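Local coordinates for protein dipeptide Epimerase (Enterococcus faecalis V583, PDB 3JVA) that belongs to the mandelate racemase/muconate lactonizing enzyme family of the enolase superfamily and binds a magnesium ion in its barrel domain, at residues 140-143 with 144-148; 168-171 with 172-176; 248-251 with 252-256; 270-273 with 274-278. One frame throughout, in Å; residues are numbered along the deposited sequence.

Interaction 1 of 4, residues 140-143 with 144-148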
loop_
_atom_site.group_PDB
_atom_site.type_symbol
_atom_site.label_atom_id
_atom_site.label_comp_id
_atom_site.label_asym_id
_atom_site.label_seq_id
_atom_site.Cartn_x
_atom_site.Cartn_y
_atom_site.Cartn_z
ATOM N N PRO B 140 15.538 -16.065 42.951
ATOM C CA PRO B 140 14.697 -14.910 43.290
ATOM C C PRO B 140 15.103 -14.194 44.578
ATOM O O PRO B 140 15.300 -12.979 44.593
ATOM C CB PRO B 140 13.303 -15.523 43.385
ATOM C CG PRO B 140 13.351 -16.587 42.332
ATOM C CD PRO B 140 14.708 -17.222 42.572
ATOM N N ASN B 141 15.228 -14.963 45.654
ATOM C CA ASN B 141 15.598 -14.428 46.958
ATOM C C ASN B 141 16.934 -13.690 46.952
ATOM O O ASN B 141 17.086 -12.664 47.619
ATOM C CB ASN B 141 15.627 -15.565 47.981
ATOM C CG ASN B 141 16.159 -16.860 47.392
ATOM O OD1 ASN B 141 15.545 -17.449 46.494
ATOM N ND2 ASN B 141 17.304 -17.310 47.889
ATOM N N VAL B 142 17.903 -14.210 46.204
ATOM C CA VAL B 142 19.213 -13.578 46.127
ATOM C C VAL B 142 19.127 -12.268 45.347
ATOM O O VAL B 142 19.679 -11.251 45.766
ATOM C CB VAL B 142 20.246 -14.501 45.449
ATOM C CG1 VAL B 142 21.574 -13.772 45.296
ATOM C CG2 VAL B 142 20.431 -15.765 46.279
ATOM N N MET B 143 18.432 -12.290 44.213
ATOM C CA MET B 143 18.289 -11.080 43.414
ATOM C C MET B 143 17.541 -10.019 44.213
ATOM O O MET B 143 17.837 -8.825 44.122
ATOM C CB MET B 143 17.540 -11.383 42.112
ATOM C CG MET B 143 18.263 -12.361 41.202
ATOM S SD MET B 143 17.513 -12.460 39.560
ATOM C CE MET B 143 18.058 -10.878 38.869
ATOM N N ALA B 144 16.575 -10.466 45.010
ATOM C CA ALA B 144 15.783 -9.563 45.831
ATOM C C ALA B 144 16.657 -8.828 46.840
ATOM O O ALA B 144 16.526 -7.614 47.015
ATOM C CB ALA B 144 14.686 -10.340 46.550
ATOM N N GLN B 145 17.552 -9.555 47.501
ATOM C CA GLN B 145 18.428 -8.920 48.481
ATOM C C GLN B 145 19.398 -7.975 47.776
ATOM O O GLN B 145 19.757 -6.928 48.313
ATOM C CB GLN B 145 19.197 -9.965 49.301
ATOM C CG GLN B 145 20.242 -10.750 48.536
ATOM C CD GLN B 145 21.075 -11.639 49.443
ATOM O OE1 GLN B 145 20.553 -12.549 50.092
ATOM N NE2 GLN B 145 22.378 -11.378 49.496
ATOM N N LYS B 146 19.815 -8.337 46.566
ATOM C CA LYS B 146 20.725 -7.475 45.820
ATOM C C LYS B 146 19.986 -6.199 45.433
ATOM O O LYS B 146 20.556 -5.112 45.463
ATOM C CB LYS B 146 21.245 -8.183 44.568
ATOM C CG LYS B 146 22.128 -9.386 44.860
ATOM C CD LYS B 146 22.686 -9.993 43.579
ATOM C CE LYS B 146 21.573 -10.359 42.602
ATOM N NZ LYS B 146 22.100 -11.030 41.387
ATOM N N ALA B 147 18.710 -6.337 45.082
ATOM C CA ALA B 147 17.901 -5.183 44.711
ATOM C C ALA B 147 17.831 -4.197 45.876
ATOM O O ALA B 147 18.035 -2.994 45.696
ATOM C CB ALA B 147 16.497 -5.629 44.312
ATOM N N VAL B 148 17.546 -4.697 47.076
ATOM C CA VAL B 148 17.473 -3.800 48.222
ATOM C C VAL B 148 18.822 -3.117 48.423
ATOM O O VAL B 148 18.878 -1.921 48.688
ATOM C CB VAL B 148 17.048 -4.537 49.523
ATOM C CG1 VAL B 148 15.665 -5.148 49.341
ATOM C CG2 VAL B 148 18.052 -5.602 49.886
#
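Pro140 O accepts the N-H of Ala144 at 2.8 Å, and the i to i+4 series runs on through Asn141 to Gln145 and Met143 to Ala147, where Ala147 N lies 2.8 Å from Met143 O; together they form the opening turns of helix 140-152. Side-chain contact is concentrated on Met143 and Lys146. The lysine chain leaves with CG beside its own backbone N (chi1 -66°) and kinks at chi3 (-55°), which folds it back along the helix toward its N-terminal end. Its CE comes to 3.5 Å from Met143 CA, and NZ ends 4.1 Å from Met143 CG, the two chains running at a slant to one another. That ammonium is hydrogen-bonded to Gly136 O in the loop before the helix, so Lys146 ties the second turn to the chain entering the first. Ala144 CB, by contrast, simply rests 3.3 Å from Pro140 O. Asn141 and Gln145 lie on the exposed face. On the inner face Met143 packs against Ile160 and Ala147 against Leu158, both on strand 157-161, while Pro140, Met143 and Ala147 also meet helix 166-180. Helix 140-152 is the crossover of the beta-alpha-beta unit joining strands 128-134 and 157-161.

Interaction 2 of 4, residues 168-171 with 172-176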
loop_
_atom_site.group_PDB
_atom_site.type_symbol
_atom_site.label_atom_id
_atom_site.label_comp_id
_atom_site.label_asym_id
_atom_site.label_seq_id
_atom_site.Cartn_x
_atom_site.Cartn_y
_atom_site.Cartn_z
ATOM N N ALA B 168 10.279 -18.878 35.806
ATOM C CA ALA B 168 11.492 -18.383 36.440
ATOM C C ALA B 168 11.547 -16.859 36.361
ATOM O O ALA B 168 11.910 -16.194 37.331
ATOM C CB ALA B 168 12.715 -18.989 35.769
ATOM N N ASP B 169 11.192 -16.311 35.202
ATOM C CA ASP B 169 11.198 -14.859 35.018
ATOM C C ASP B 169 10.263 -14.219 36.039
ATOM O O ASP B 169 10.641 -13.295 36.760
ATOM C CB ASP B 169 10.720 -14.476 33.607
ATOM C CG ASP B 169 11.682 -14.907 32.508
ATOM O OD1 ASP B 169 12.891 -15.080 32.775
ATOM O OD2 ASP B 169 11.224 -15.047 31.356
ATOM N N ILE B 170 9.034 -14.720 36.092
ATOM C CA ILE B 170 8.027 -14.201 37.007
ATOM C C ILE B 170 8.464 -14.281 38.466
ATOM O O ILE B 170 8.264 -13.339 39.229
ATOM C CB ILE B 170 6.687 -14.949 36.818
ATOM C CG1 ILE B 170 6.084 -14.567 35.461
ATOM C CG2 ILE B 170 5.722 -14.608 37.951
ATOM C CD1 ILE B 170 4.796 -15.292 35.120
ATOM N N ALA B 171 9.064 -15.403 38.847
ATOM C CA ALA B 171 9.524 -15.599 40.219
ATOM C C ALA B 171 10.526 -14.524 40.639
ATOM O O ALA B 171 10.441 -13.976 41.739
ATOM C CB ALA B 171 10.145 -16.982 40.362
ATOM N N ARG B 172 11.475 -14.228 39.755
ATOM C CA ARG B 172 12.488 -13.220 40.032
ATOM C C ARG B 172 11.885 -11.824 40.101
ATOM O O ARG B 172 12.164 -11.069 41.029
ATOM C CB ARG B 172 13.578 -13.263 38.958
ATOM C CG ARG B 172 14.452 -14.498 39.040
ATOM C CD ARG B 172 15.362 -14.650 37.833
ATOM N NE ARG B 172 16.172 -15.860 37.954
ATOM C CZ ARG B 172 16.440 -16.686 36.949
ATOM N NH1 ARG B 172 15.962 -16.438 35.734
ATOM N NH2 ARG B 172 17.188 -17.763 37.156
ATOM N N VAL B 173 11.055 -11.481 39.121
ATOM C CA VAL B 173 10.432 -10.164 39.104
ATOM C C VAL B 173 9.547 -9.974 40.336
ATOM O O VAL B 173 9.546 -8.913 40.957
ATOM C CB VAL B 173 9.598 -9.960 37.819
ATOM C CG1 VAL B 173 8.814 -8.663 37.902
ATOM C CG2 VAL B 173 10.525 -9.934 36.606
ATOM N N LYS B 174 8.805 -11.015 40.689
ATOM C CA LYS B 174 7.925 -10.971 41.851
ATOM C C LYS B 174 8.710 -10.674 43.129
ATOM O O LYS B 174 8.341 -9.792 43.902
ATOM C CB LYS B 174 7.198 -12.306 42.002
ATOM C CG LYS B 174 6.361 -12.414 43.266
ATOM C CD LYS B 174 5.762 -13.806 43.423
ATOM C CE LYS B 174 4.794 -14.127 42.300
ATOM N NZ LYS B 174 4.172 -15.471 42.470
ATOM N N ALA B 175 9.790 -11.420 43.343
ATOM C CA ALA B 175 10.634 -11.252 44.524
ATOM C C ALA B 175 11.243 -9.855 44.587
ATOM O O ALA B 175 11.244 -9.203 45.632
ATOM C CB ALA B 175 11.738 -12.305 44.526
ATOM N N ILE B 176 11.766 -9.392 43.460
ATOM C CA ILE B 176 12.374 -8.072 43.416
ATOM C C ILE B 176 11.356 -6.985 43.736
ATOM O O ILE B 176 11.602 -6.131 44.593
ATOM C CB ILE B 176 13.003 -7.810 42.027
ATOM C CG1 ILE B 176 14.156 -8.793 41.803
ATOM C CG2 ILE B 176 13.488 -6.375 41.933
ATOM C CD1 ILE B 176 14.761 -8.746 40.408
HETATM O O HOH W 1 14.676 -14.130 34.556
#
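The guanidinium of Arg172 has Ala168 CB over one face, 4.1 Å from NH1, and Asp169 OD1 near its plane at one edge. The carboxylate and guanidinium do not meet directly: Asp169 OD1 and Arg172 NH1 stay 4.5 Å apart, too far for a direct ion pair. A water in the guanidinium plane spans them, accepting from Arg172 NH1 at 2.9 Å and donating to Asp169 OD1 at 2.7 Å. Arg172 reaches this point because its chain is extended from CG to NE (chi2 170°, chi3 -179°), running back past Ala168 O, which lies 3.5 Å from Arg172 CG. Both ends are fixed further by the preceding loops: Arg172 NE bonds to Asp138 O, while Asp169 OD2 takes the N-H of Gly163 and OD1 bonds to Thr164 OG1. Beneath them the backbone is regular, the bond from Val173 N to Asp169 O being 3.0 Å long and nearly straight at 172°. Val173 and Ile176 pack inward on strand 157-161, whereas Lys174 lies on the exposed side. Helix 166-180, its first turns tied to the loop after strand 157-161, is the helical crossover of the beta-alpha-beta unit between strands 157-161 and 185-189, as in the TIM-barrel-like domain of the enolase superfamily.

Interaction 3 of 4, residues 248-251 with 252-256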
loop_
_atom_site.group_PDB
_atom_site.type_symbol
_atom_site.label_atom_id
_atom_site.label_comp_id
_atom_site.label_asym_id
_atom_site.label_seq_id
_atom_site.Cartn_x
_atom_site.Cartn_y
_atom_site.Cartn_z
ATOM N N ASP B 248 19.718 1.119 10.413
ATOM C CA ASP B 248 18.767 0.277 11.136
ATOM C C ASP B 248 17.737 1.174 11.816
ATOM O O ASP B 248 16.541 0.883 11.819
ATOM C CB ASP B 248 19.467 -0.562 12.213
ATOM C CG ASP B 248 20.380 -1.626 11.639
ATOM O OD1 ASP B 248 20.164 -2.074 10.492
ATOM O OD2 ASP B 248 21.318 -2.031 12.358
ATOM N N ALA B 249 18.207 2.268 12.408
ATOM C CA ALA B 249 17.307 3.193 13.080
ATOM C C ALA B 249 16.286 3.758 12.104
ATOM O O ALA B 249 15.107 3.860 12.425
ATOM C CB ALA B 249 18.099 4.326 13.733
ATOM N N LEU B 250 16.745 4.130 10.910
ATOM C CA LEU B 250 15.856 4.688 9.897
ATOM C C LEU B 250 14.745 3.705 9.534
ATOM O O LEU B 250 13.578 4.083 9.432
ATOM C CB LEU B 250 16.659 5.060 8.646
ATOM C CG LEU B 250 15.876 5.666 7.480
ATOM C CD1 LEU B 250 15.042 6.850 7.960
ATOM C CD2 LEU B 250 16.859 6.094 6.391
ATOM N N GLU B 251 15.114 2.440 9.349
ATOM C CA GLU B 251 14.145 1.409 9.005
ATOM C C GLU B 251 13.162 1.202 10.151
ATOM O O GLU B 251 11.958 1.084 9.923
ATOM C CB GLU B 251 14.869 0.098 8.686
ATOM C CG GLU B 251 13.963 -1.035 8.234
ATOM C CD GLU B 251 13.138 -0.676 7.008
ATOM O OE1 GLU B 251 13.673 0.005 6.105
ATOM O OE2 GLU B 251 11.959 -1.089 6.944
ATOM N N LEU B 252 13.676 1.180 11.381
ATOM C CA LEU B 252 12.841 0.984 12.565
ATOM C C LEU B 252 11.804 2.090 12.758
ATOM O O LEU B 252 10.640 1.803 13.040
ATOM C CB LEU B 252 13.711 0.866 13.824
ATOM C CG LEU B 252 14.470 -0.454 13.993
ATOM C CD1 LEU B 252 15.468 -0.345 15.132
ATOM C CD2 LEU B 252 13.472 -1.583 14.261
ATOM N N VAL B 253 12.208 3.348 12.606
ATOM C CA VAL B 253 11.253 4.436 12.781
ATOM C C VAL B 253 10.311 4.525 11.584
ATOM O O VAL B 253 9.162 4.936 11.732
ATOM C CB VAL B 253 11.947 5.807 12.985
ATOM C CG1 VAL B 253 12.879 5.741 14.181
ATOM C CG2 VAL B 253 12.691 6.216 11.727
ATOM N N LYS B 254 10.799 4.139 10.406
ATOM C CA LYS B 254 9.986 4.156 9.191
ATOM C C LYS B 254 8.772 3.253 9.371
ATOM O O LYS B 254 7.639 3.651 9.099
ATOM C CB LYS B 254 10.781 3.645 7.986
ATOM C CG LYS B 254 11.741 4.638 7.355
ATOM C CD LYS B 254 12.362 4.042 6.093
ATOM C CE LYS B 254 13.252 5.043 5.369
ATOM N NZ LYS B 254 13.815 4.485 4.102
ATOM N N LYS B 255 9.024 2.030 9.823
ATOM C CA LYS B 255 7.962 1.055 10.030
ATOM C C LYS B 255 7.246 1.216 11.368
ATOM O O LYS B 255 6.228 0.565 11.610
ATOM C CB LYS B 255 8.523 -0.368 9.936
ATOM C CG LYS B 255 9.227 -0.685 8.623
ATOM C CD LYS B 255 9.658 -2.148 8.550
ATOM C CE LYS B 255 8.484 -3.098 8.285
ATOM N NZ LYS B 255 7.470 -3.158 9.384
ATOM N N GLY B 256 7.765 2.084 12.232
ATOM C CA GLY B 256 7.154 2.274 13.538
ATOM C C GLY B 256 7.224 0.970 14.315
ATOM O O GLY B 256 6.283 0.587 15.005
#
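Leu250 and Lys254, one helical turn apart, press tightly together: Lys254 CE sits 3.4 Å from Leu250 CG, tighter than usual for two carbons, and 3.6 Å from Leu250 CD1. The lysine chain is extended beyond CG and runs back across the isobutyl group, laying CE against the branch point of the leucine, with NZ near CD2. Leu250 CD1 also faces Val253 CG2 at 4.5 Å, a looser apolar touch. A second pair, Glu251 and Lys255, meets through carboxylate and methylene: the glutamate, bent at chi2 (57°), brings OE2 to 3.0 Å from Lys255 CD, while Lys255 NZ remains 5.5 Å from that oxygen. Helical hydrogen bonds set this spacing, among them Leu252 N to Asp248 O at 2.9 Å and Val253 N to Ala249 O at 2.9 Å. The helix ends in a Schellman motif, with Gly256 at positive phi as its C-prime residue and Thr257 N reaching Leu252 O. Farther out, Asp248 OD2 takes the N-H of Phe244 and OD1 forms a salt bridge with Arg221 of a neighbouring subunit; Leu250 and Lys254 pack on the same residues of another subunit. Within the chain, Ala249 and Val253 lie on helix 271-284 and Leu252 on Leu223 of helix 223-232, so helix 246-255 is held between its two neighbours, linking strand 236-239 to strand 260-263.

Interaction 4 of 4, residues 270-273 with 274-278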
loop_
_atom_site.group_PDB
_atom_site.type_symbol
_atom_site.label_atom_id
_atom_site.label_comp_id
_atom_site.label_asym_id
_atom_site.label_seq_id
_atom_site.Cartn_x
_atom_site.Cartn_y
_atom_site.Cartn_z
ATOM N N GLY B 270 30.810 3.995 17.378
ATOM C CA GLY B 270 31.189 5.283 17.927
ATOM C C GLY B 270 30.166 6.385 18.064
ATOM O O GLY B 270 29.020 6.258 17.643
ATOM N N ILE B 271 30.616 7.487 18.663
ATOM C CA ILE B 271 29.775 8.649 18.908
ATOM C C ILE B 271 29.228 9.254 17.624
ATOM O O ILE B 271 28.065 9.651 17.566
ATOM C CB ILE B 271 30.562 9.723 19.707
ATOM C CG1 ILE B 271 30.832 9.197 21.123
ATOM C CG2 ILE B 271 29.783 11.037 19.761
ATOM C CD1 ILE B 271 31.845 10.014 21.913
ATOM N N HIS B 272 30.060 9.320 16.588
ATOM C CA HIS B 272 29.630 9.897 15.314
ATOM C C HIS B 272 28.345 9.251 14.781
ATOM O O HIS B 272 27.424 9.948 14.331
ATOM C CB HIS B 272 30.757 9.749 14.286
ATOM C CG HIS B 272 30.490 10.436 12.982
ATOM N ND1 HIS B 272 30.663 11.792 12.801
ATOM C CD2 HIS B 272 30.087 9.946 11.785
ATOM C CE1 HIS B 272 30.383 12.108 11.549
ATOM N NE2 HIS B 272 30.032 11.006 10.912
ATOM N N GLU B 273 28.283 7.924 14.834
ATOM C CA GLU B 273 27.119 7.190 14.355
ATOM C C GLU B 273 25.984 7.245 15.380
ATOM O O GLU B 273 24.811 7.326 15.014
ATOM C CB GLU B 273 27.499 5.731 14.070
ATOM C CG GLU B 273 26.405 4.910 13.386
ATOM C CD GLU B 273 26.248 5.232 11.905
ATOM O OE1 GLU B 273 27.065 6.009 11.356
ATOM O OE2 GLU B 273 25.307 4.695 11.287
ATOM N N ALA B 274 26.336 7.212 16.661
ATOM C CA ALA B 274 25.329 7.277 17.720
ATOM C C ALA B 274 24.526 8.579 17.601
ATOM O O ALA B 274 23.318 8.606 17.838
ATOM C CB ALA B 274 26.002 7.194 19.087
ATOM N N LEU B 275 25.198 9.664 17.242
ATOM C CA LEU B 275 24.508 10.936 17.088
ATOM C C LEU B 275 23.458 10.847 15.983
ATOM O O LEU B 275 22.357 11.381 16.123
ATOM C CB LEU B 275 25.509 12.052 16.781
ATOM C CG LEU B 275 26.303 12.539 17.995
ATOM C CD1 LEU B 275 27.473 13.403 17.523
ATOM C CD2 LEU B 275 25.387 13.311 18.936
ATOM N N LYS B 276 23.794 10.164 14.891
ATOM C CA LYS B 276 22.859 10.008 13.777
ATOM C C LYS B 276 21.636 9.229 14.234
ATOM O O LYS B 276 20.499 9.592 13.929
ATOM C CB LYS B 276 23.513 9.250 12.622
ATOM C CG LYS B 276 24.677 9.970 11.959
ATOM C CD LYS B 276 25.217 9.115 10.830
ATOM C CE LYS B 276 26.436 9.728 10.175
ATOM N NZ LYS B 276 27.009 8.772 9.183
ATOM N N ILE B 277 21.879 8.138 14.952
ATOM C CA ILE B 277 20.778 7.323 15.448
ATOM C C ILE B 277 19.838 8.160 16.309
ATOM O O ILE B 277 18.625 8.148 16.113
ATOM C CB ILE B 277 21.293 6.123 16.284
ATOM C CG1 ILE B 277 22.051 5.147 15.376
ATOM C CG2 ILE B 277 20.109 5.417 16.957
ATOM C CD1 ILE B 277 22.826 4.063 16.120
ATOM N N ASN B 278 20.398 8.900 17.260
ATOM C CA ASN B 278 19.565 9.716 18.126
ATOM C C ASN B 278 18.781 10.807 17.392
ATOM O O ASN B 278 17.619 11.049 17.710
ATOM C CB ASN B 278 20.397 10.349 19.239
ATOM C CG ASN B 278 19.537 11.066 20.249
ATOM O OD1 ASN B 278 18.619 10.476 20.815
ATOM N ND2 ASN B 278 19.818 12.348 20.475
#
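Ile271 and Leu275 run alongside each other, Ile271 CG2 meeting Leu275 CD1 at 4.0 Å, on the enclosed side of the first turns of helix 271-284. Ile271 and Ala274 are buried here: Ala274 and Leu275 pack against Leu307 of helix 298-310, and Ile271 reaches Leu122. The polar side is less enclosed, with Glu273 and Lys276 partly exposed. Lys276, extended beyond CG, runs back between two residues of the preceding turn: its CE comes up to the His272 ring obliquely, and NZ forms a long salt bridge of 3.5 Å with Glu273 OE1. A bend at chi2 (75°) swings the glutamate carboxylate toward the lysine. The other oxygen, OE2, accepts the N-H of Ala246, while Lys276 NZ also has a weak, long ion pair with Glu282 of a neighbouring subunit. His272 stacks on His85. Gly270 is the N-cap residue, its O accepting Ala274 N at 3.0 Å; at its backbone angles a CB would press on the carbonyl O of the residue before. Glu273 thus links the starts of two adjacent helices in the barrel shell: its own, and helix 246-255 through Ala246, an arrangement in keeping with the TIM-barrel-like domain of this family, where outer helices flank one another around the strands.

How the interactions relate
All four contacts lie in the TIM-barrel-like domain, each within a single outer helix, and follow in series along the chain: helices 140-152, 166-180, 246-255 and 271-284. They form two pairs of neighbours. Interactions 1 and 2, with centres about 10 Å apart, touch where Met143 SD lies 3.5 Å from Arg172 CD. Interactions 3 and 4, about 15 Å apart between centres, meet through Ala249 CB and Ile277 CG2 at 4.0 Å. The pairs are well separated, with centres 33 to 37 Å apart, and interaction 4 lies across the chain's centre from interactions 1 and 2. The second pair also touches other subunits, so its helices lie at subunit contacts as well as in the barrel's outer layer.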